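Local coordinates for spore germination protein GerM (Bacillus subtilis subsp. subtilis str. 168, PDB 6GZB) that has no established molecular role but affects both sporulation and germination, and carries tandem GerMN domains, at residues I114-F128 and S152-L165. Residues are numbered along the deposited sequence; the frame is centred on the assembly and turned at random.
Sequences IKKDGTAIADFSNEF and SIDKVKLRINGHEL. With ACT (acetate ion), chain G.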
loop_
_atom_site.group_PDB
_atom_site.type_symbol
_atom_site.label_atom_id
_atom_site.label_comp_id
_atom_site.label_asym_id
_atom_site.label_seq_id
_atom_site.Cartn_x
_atom_site.Cartn_y
_atom_site.Cartn_z
ATOM N N ILE A 114 -18.639 8.051 9.119
ATOM C CA ILE A 114 -17.404 7.977 9.888
ATOM C C ILE A 114 -17.712 8.143 11.377
ATOM O O ILE A 114 -18.209 9.179 11.801
ATOM C CB ILE A 114 -16.402 9.059 9.431
ATOM C CG1 ILE A 114 -16.108 8.909 7.939
ATOM C CG2 ILE A 114 -15.111 8.971 10.227
ATOM C CD1 ILE A 114 -15.269 10.035 7.370
ATOM N N LYS A 115 -17.418 7.116 12.164
ATOM C CA LYS A 115 -17.661 7.151 13.605
ATOM C C LYS A 115 -16.472 7.766 14.326
ATOM O O LYS A 115 -15.383 7.878 13.760
ATOM C CB LYS A 115 -17.891 5.741 14.156
ATOM C CG LYS A 115 -18.737 4.836 13.282
ATOM C CD LYS A 115 -20.055 4.478 13.946
ATOM C CE LYS A 115 -21.141 5.468 13.565
ATOM N NZ LYS A 115 -22.446 4.789 13.342
ATOM N N LYS A 116 -16.671 8.103 15.599
ATOM C CA LYS A 116 -15.642 8.771 16.391
ATOM C C LYS A 116 -14.509 7.824 16.774
ATOM O O LYS A 116 -13.373 8.256 16.972
ATOM C CB LYS A 116 -16.253 9.394 17.648
ATOM C CG LYS A 116 -16.847 10.778 17.420
ATOM C CD LYS A 116 -17.331 11.403 18.719
ATOM C CE LYS A 116 -17.413 12.921 18.618
ATOM N NZ LYS A 116 -17.402 13.572 19.958
ATOM N N ASP A 117 -14.807 6.530 16.826
ATOM C CA ASP A 117 -13.806 5.527 17.162
ATOM C C ASP A 117 -12.867 5.205 15.994
ATOM O O ASP A 117 -11.950 4.390 16.137
ATOM C CB ASP A 117 -14.480 4.241 17.658
ATOM C CG ASP A 117 -15.256 3.516 16.566
ATOM O OD1 ASP A 117 -15.404 4.059 15.450
ATOM O OD2 ASP A 117 -15.752 2.408 16.842
ATOM N N GLY A 118 -13.096 5.833 14.845
ATOM C CA GLY A 118 -12.222 5.642 13.686
ATOM C C GLY A 118 -12.781 4.657 12.667
ATOM O O GLY A 118 -12.145 4.374 11.656
ATOM N N THR A 119 -13.991 4.171 12.915
ATOM C CA THR A 119 -14.634 3.215 12.031
ATOM C C THR A 119 -15.392 3.951 10.943
ATOM O O THR A 119 -16.191 4.838 11.228
ATOM C CB THR A 119 -15.633 2.329 12.801
ATOM O OG1 THR A 119 -14.927 1.547 13.767
ATOM C CG2 THR A 119 -16.378 1.401 11.856
ATOM N N ALA A 120 -15.143 3.579 9.693
ATOM C CA ALA A 120 -15.960 4.060 8.589
ATOM C C ALA A 120 -16.877 2.958 8.115
ATOM O O ALA A 120 -16.437 1.830 7.880
ATOM C CB ALA A 120 -15.085 4.533 7.444
ATOM N N ILE A 121 -18.156 3.285 7.991
ATOM C CA ILE A 121 -19.126 2.345 7.473
ATOM C C ILE A 121 -19.475 2.725 6.043
ATOM O O ILE A 121 -19.996 3.810 5.783
ATOM C CB ILE A 121 -20.401 2.324 8.340
ATOM C CG1 ILE A 121 -20.066 1.812 9.743
ATOM C CG2 ILE A 121 -21.453 1.427 7.714
ATOM C CD1 ILE A 121 -21.119 2.124 10.779
ATOM N N ALA A 122 -19.130 1.851 5.109
ATOM C CA ALA A 122 -19.384 2.105 3.704
ATOM C C ALA A 122 -20.592 1.308 3.267
ATOM O O ALA A 122 -20.546 0.079 3.222
ATOM C CB ALA A 122 -18.172 1.724 2.869
ATOM N N ASP A 123 -21.674 2.014 2.952
ATOM C CA ASP A 123 -22.954 1.378 2.649
ATOM C C ASP A 123 -23.233 1.522 1.155
ATOM O O ASP A 123 -23.441 2.622 0.660
ATOM C CB ASP A 123 -24.072 2.035 3.476
ATOM C CG ASP A 123 -25.384 1.249 3.442
ATOM O OD1 ASP A 123 -25.467 0.230 2.723
ATOM O OD2 ASP A 123 -26.357 1.686 4.090
ATOM N N PHE A 124 -23.199 0.403 0.443
ATOM C CA PHE A 124 -23.222 0.407 -1.019
ATOM C C PHE A 124 -24.616 0.063 -1.537
ATOM O O PHE A 124 -25.383 -0.645 -0.882
ATOM C CB PHE A 124 -22.214 -0.614 -1.570
ATOM C CG PHE A 124 -20.779 -0.262 -1.292
ATOM C CD1 PHE A 124 -20.081 0.578 -2.141
ATOM C CD2 PHE A 124 -20.106 -0.822 -0.215
ATOM C CE1 PHE A 124 -18.755 0.890 -1.900
ATOM C CE2 PHE A 124 -18.774 -0.512 0.035
ATOM C CZ PHE A 124 -18.098 0.339 -0.814
ATOM N N SER A 125 -24.911 0.504 -2.750
ATOM C CA SER A 125 -26.092 0.049 -3.457
ATOM C C SER A 125 -25.904 -1.389 -3.946
ATOM O O SER A 125 -24.811 -1.950 -3.849
ATOM C CB SER A 125 -26.387 0.978 -4.631
ATOM O OG SER A 125 -25.461 0.792 -5.686
ATOM N N ASN A 126 -26.966 -1.966 -4.502
ATOM C CA ASN A 126 -26.983 -3.387 -4.823
ATOM C C ASN A 126 -26.080 -3.748 -5.995
ATOM O O ASN A 126 -25.689 -4.913 -6.143
ATOM C CB ASN A 126 -28.407 -3.863 -5.107
ATOM C CG ASN A 126 -28.528 -5.376 -5.070
ATOM O OD1 ASN A 126 -28.721 -6.024 -6.101
ATOM N ND2 ASN A 126 -28.343 -5.953 -3.890
ATOM N N GLU A 127 -25.758 -2.765 -6.832
ATOM C CA GLU A 127 -24.824 -2.986 -7.951
ATOM C C GLU A 127 -23.446 -3.448 -7.473
ATOM O O GLU A 127 -22.671 -4.026 -8.248
ATOM C CB GLU A 127 -24.664 -1.708 -8.771
ATOM C CG GLU A 127 -25.860 -1.387 -9.646
ATOM C CD GLU A 127 -26.947 -0.634 -8.908
ATOM O OE1 GLU A 127 -26.774 -0.350 -7.699
ATOM O OE2 GLU A 127 -27.965 -0.304 -9.552
ATOM N N PHE A 128 -23.139 -3.172 -6.204
ATOM C CA PHE A 128 -21.897 -3.628 -5.579
ATOM C C PHE A 128 -21.660 -5.122 -5.803
ATOM O O PHE A 128 -20.517 -5.583 -5.803
ATOM C CB PHE A 128 -21.931 -3.320 -4.078
ATOM C CG PHE A 128 -20.674 -3.703 -3.343
ATOM C CD1 PHE A 128 -19.601 -2.832 -3.283
ATOM C CD2 PHE A 128 -20.589 -4.912 -2.658
ATOM C CE1 PHE A 128 -18.457 -3.163 -2.575
ATOM C CE2 PHE A 128 -19.455 -5.243 -1.933
ATOM C CZ PHE A 128 -18.382 -4.377 -1.904
ATOM N N SER A 152 -8.980 10.185 9.941
ATOM C CA SER A 152 -10.158 9.919 10.756
ATOM C C SER A 152 -10.675 8.487 10.594
ATOM O O SER A 152 -11.597 8.093 11.296
ATOM C CB SER A 152 -11.274 10.898 10.397
ATOM O OG SER A 152 -11.717 10.710 9.058
ATOM N N ILE A 153 -10.092 7.724 9.671
ATOM C CA ILE A 153 -10.524 6.348 9.433
ATOM C C ILE A 153 -9.357 5.367 9.567
ATOM O O ILE A 153 -8.372 5.450 8.825
ATOM C CB ILE A 153 -11.141 6.202 8.033
ATOM C CG1 ILE A 153 -12.296 7.184 7.854
ATOM C CG2 ILE A 153 -11.659 4.790 7.825
ATOM C CD1 ILE A 153 -12.757 7.337 6.421
ATOM N N ASP A 154 -9.470 4.418 10.491
ATOM C CA ASP A 154 -8.504 3.322 10.545
ATOM C C ASP A 154 -9.135 1.939 10.531
ATOM O O ASP A 154 -8.426 0.944 10.504
ATOM C CB ASP A 154 -7.580 3.468 11.756
ATOM C CG ASP A 154 -8.329 3.799 13.023
ATOM O OD1 ASP A 154 -9.423 3.235 13.229
ATOM O OD2 ASP A 154 -7.835 4.643 13.801
ATOM N N LYS A 155 -10.462 1.879 10.482
ATOM C CA LYS A 155 -11.179 0.606 10.404
ATOM C C LYS A 155 -12.375 0.768 9.488
ATOM O O LYS A 155 -12.931 1.863 9.369
ATOM C CB LYS A 155 -11.692 0.182 11.786
ATOM C CG LYS A 155 -10.612 -0.215 12.776
ATOM C CD LYS A 155 -11.211 -0.542 14.140
ATOM C CE LYS A 155 -11.965 0.640 14.739
ATOM N NZ LYS A 155 -11.050 1.602 15.413
ATOM N N VAL A 156 -12.815 -0.331 8.892
ATOM C CA VAL A 156 -13.839 -0.258 7.863
ATOM C C VAL A 156 -14.881 -1.347 8.065
ATOM O O VAL A 156 -14.549 -2.492 8.377
ATOM C CB VAL A 156 -13.215 -0.389 6.455
ATOM C CG1 VAL A 156 -14.292 -0.510 5.398
ATOM C CG2 VAL A 156 -12.314 0.802 6.162
ATOM N N LYS A 157 -16.142 -0.981 7.876
ATOM C CA LYS A 157 -17.232 -1.941 7.851
ATOM C C LYS A 157 -17.994 -1.764 6.548
ATOM O O LYS A 157 -18.191 -0.643 6.077
ATOM C CB LYS A 157 -18.184 -1.712 9.024
ATOM C CG LYS A 157 -17.656 -2.188 10.368
ATOM C CD LYS A 157 -18.699 -1.975 11.454
ATOM C CE LYS A 157 -18.120 -2.118 12.855
ATOM N NZ LYS A 157 -17.591 -3.484 13.114
ATOM N N LEU A 158 -18.410 -2.878 5.961
ATOM C CA LEU A 158 -19.047 -2.858 4.651
ATOM C C LEU A 158 -20.529 -3.197 4.787
ATOM O O LEU A 158 -20.896 -4.087 5.542
ATOM C CB LEU A 158 -18.367 -3.875 3.734
ATOM C CG LEU A 158 -17.171 -3.445 2.869
ATOM C CD1 LEU A 158 -16.497 -2.175 3.339
ATOM C CD2 LEU A 158 -16.155 -4.566 2.755
ATOM N N ARG A 159 -21.382 -2.469 4.077
ATOM C CA ARG A 159 -22.792 -2.827 3.997
ATOM C C ARG A 159 -23.287 -2.770 2.568
ATOM O O ARG A 159 -22.754 -2.025 1.747
ATOM C CB ARG A 159 -23.628 -1.884 4.860
ATOM C CG ARG A 159 -23.426 -2.073 6.353
ATOM C CD ARG A 159 -24.156 -1.000 7.142
ATOM N NE ARG A 159 -23.986 -1.177 8.577
ATOM C CZ ARG A 159 -24.612 -0.459 9.501
ATOM N NH1 ARG A 159 -25.509 0.458 9.153
ATOM N NH2 ARG A 159 -24.371 -0.691 10.780
ATOM N N ILE A 160 -24.322 -3.552 2.280
ATOM C CA ILE A 160 -25.095 -3.389 1.049
ATOM C C ILE A 160 -26.551 -3.077 1.391
ATOM O O ILE A 160 -27.222 -3.859 2.061
ATOM C CB ILE A 160 -25.038 -4.650 0.175
ATOM C CG1 ILE A 160 -23.589 -5.018 -0.139
ATOM C CG2 ILE A 160 -25.818 -4.444 -1.116
ATOM C CD1 ILE A 160 -23.452 -6.345 -0.859
ATOM N N ASN A 161 -26.999 -1.889 1.003
ATOM C CA ASN A 161 -28.334 -1.414 1.341
ATOM C C ASN A 161 -28.639 -1.585 2.828
ATOM O O ASN A 161 -29.733 -1.987 3.203
ATOM C CB ASN A 161 -29.374 -2.137 0.488
ATOM C CG ASN A 161 -29.451 -1.585 -0.928
ATOM O OD1 ASN A 161 -29.558 -2.339 -1.898
ATOM N ND2 ASN A 161 -29.375 -0.262 -1.055
ATOM N N GLY A 162 -27.654 -1.288 3.670
ATOM C CA GLY A 162 -27.848 -1.264 5.112
ATOM C C GLY A 162 -27.631 -2.612 5.781
ATOM O O GLY A 162 -27.555 -2.696 7.004
ATOM N N HIS A 163 -27.457 -3.660 4.981
ATOM C CA HIS A 163 -27.214 -5.001 5.515
ATOM C C HIS A 163 -25.718 -5.222 5.749
ATOM O O HIS A 163 -24.906 -4.993 4.854
ATOM C CB HIS A 163 -27.760 -6.051 4.544
ATOM C CG HIS A 163 -27.392 -7.457 4.893
ATOM N ND1 HIS A 163 -27.926 -8.121 5.978
ATOM C CD2 HIS A 163 -26.578 -8.343 4.272
ATOM C CE1 HIS A 163 -27.431 -9.346 6.026
ATOM N NE2 HIS A 163 -26.598 -9.500 5.012
ATOM N N GLU A 164 -25.359 -5.641 6.959
ATOM C CA GLU A 164 -23.953 -5.805 7.327
ATOM C C GLU A 164 -23.357 -7.003 6.605
ATOM O O GLU A 164 -24.006 -8.030 6.469
ATOM C CB GLU A 164 -23.806 -5.975 8.837
ATOM C CG GLU A 164 -23.834 -4.662 9.603
ATOM C CD GLU A 164 -24.135 -4.850 11.080
ATOM O OE1 GLU A 164 -23.906 -5.956 11.616
ATOM O OE2 GLU A 164 -24.630 -3.893 11.702
ATOM N N LEU A 165 -22.160 -6.824 6.056
ATOM C CA LEU A 165 -21.460 -7.901 5.369
ATOM C C LEU A 165 -20.490 -8.601 6.318
ATOM O O LEU A 165 -19.483 -8.026 6.730
ATOM C CB LEU A 165 -20.671 -7.353 4.176
ATOM C CG LEU A 165 -21.444 -6.773 2.995
ATOM C CD1 LEU A 165 -20.535 -6.737 1.775
ATOM C CD2 LEU A 165 -22.706 -7.574 2.708
HETATM C C ACT G . -20.282 8.137 16.743
HETATM O O ACT G . -20.136 9.079 15.982
HETATM O OXT ACT G . -19.328 7.460 17.094
HETATM C CH3 ACT G . -21.638 7.559 16.876
HETATM O O HOH W 1 -13.194 8.993 13.456
HETATM O O HOH W 2 -26.356 1.634 6.580
HETATM O O HOH W 3 -29.674 -0.748 -4.493
#
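With its CG anti to the backbone N (chi1 -168°), Asp123 swings its carboxylate across CB of Arg159 to the type I' turn beyond, where OD1 accepts from Gly162 N at 2.8 Å on its syn side, somewhat out of the carboxylate plane. Arg159 lays CD and NE along Ile121 CG2, each 3.7 Å from that methyl; water 2 joins its NH1 to Asp123 OD2, and NH2 forms a salt bridge with Glu164 OE2. Asp123 and Arg159 face each other across adjacent parallel strands, 119-124 and 155-160, of a beta-alpha-beta unit whose crossover helix, 136-147, packs on the face bearing Ala122 and Leu158. Six successive backbone bonds, from Ala120 N to Lys155 O through Asn161 N to Phe124 O, are all 2.8 Å. At the two ends of that face, Ala120 CB tightly meets Ile153 CG2 of a loop (3.5 Å) and Ile160 CD1 meets Phe128 CD2 of the 3-10 segment. Where the strands begin, Lys155 bends at its last two torsions, drawing CE past Thr119 OG1 and NZ to Asp117 O (3.0 Å) and Asp154 OD1. A methionine here would probably leave Asp154 without its salt-bridge mate and Asp117 O without this donor.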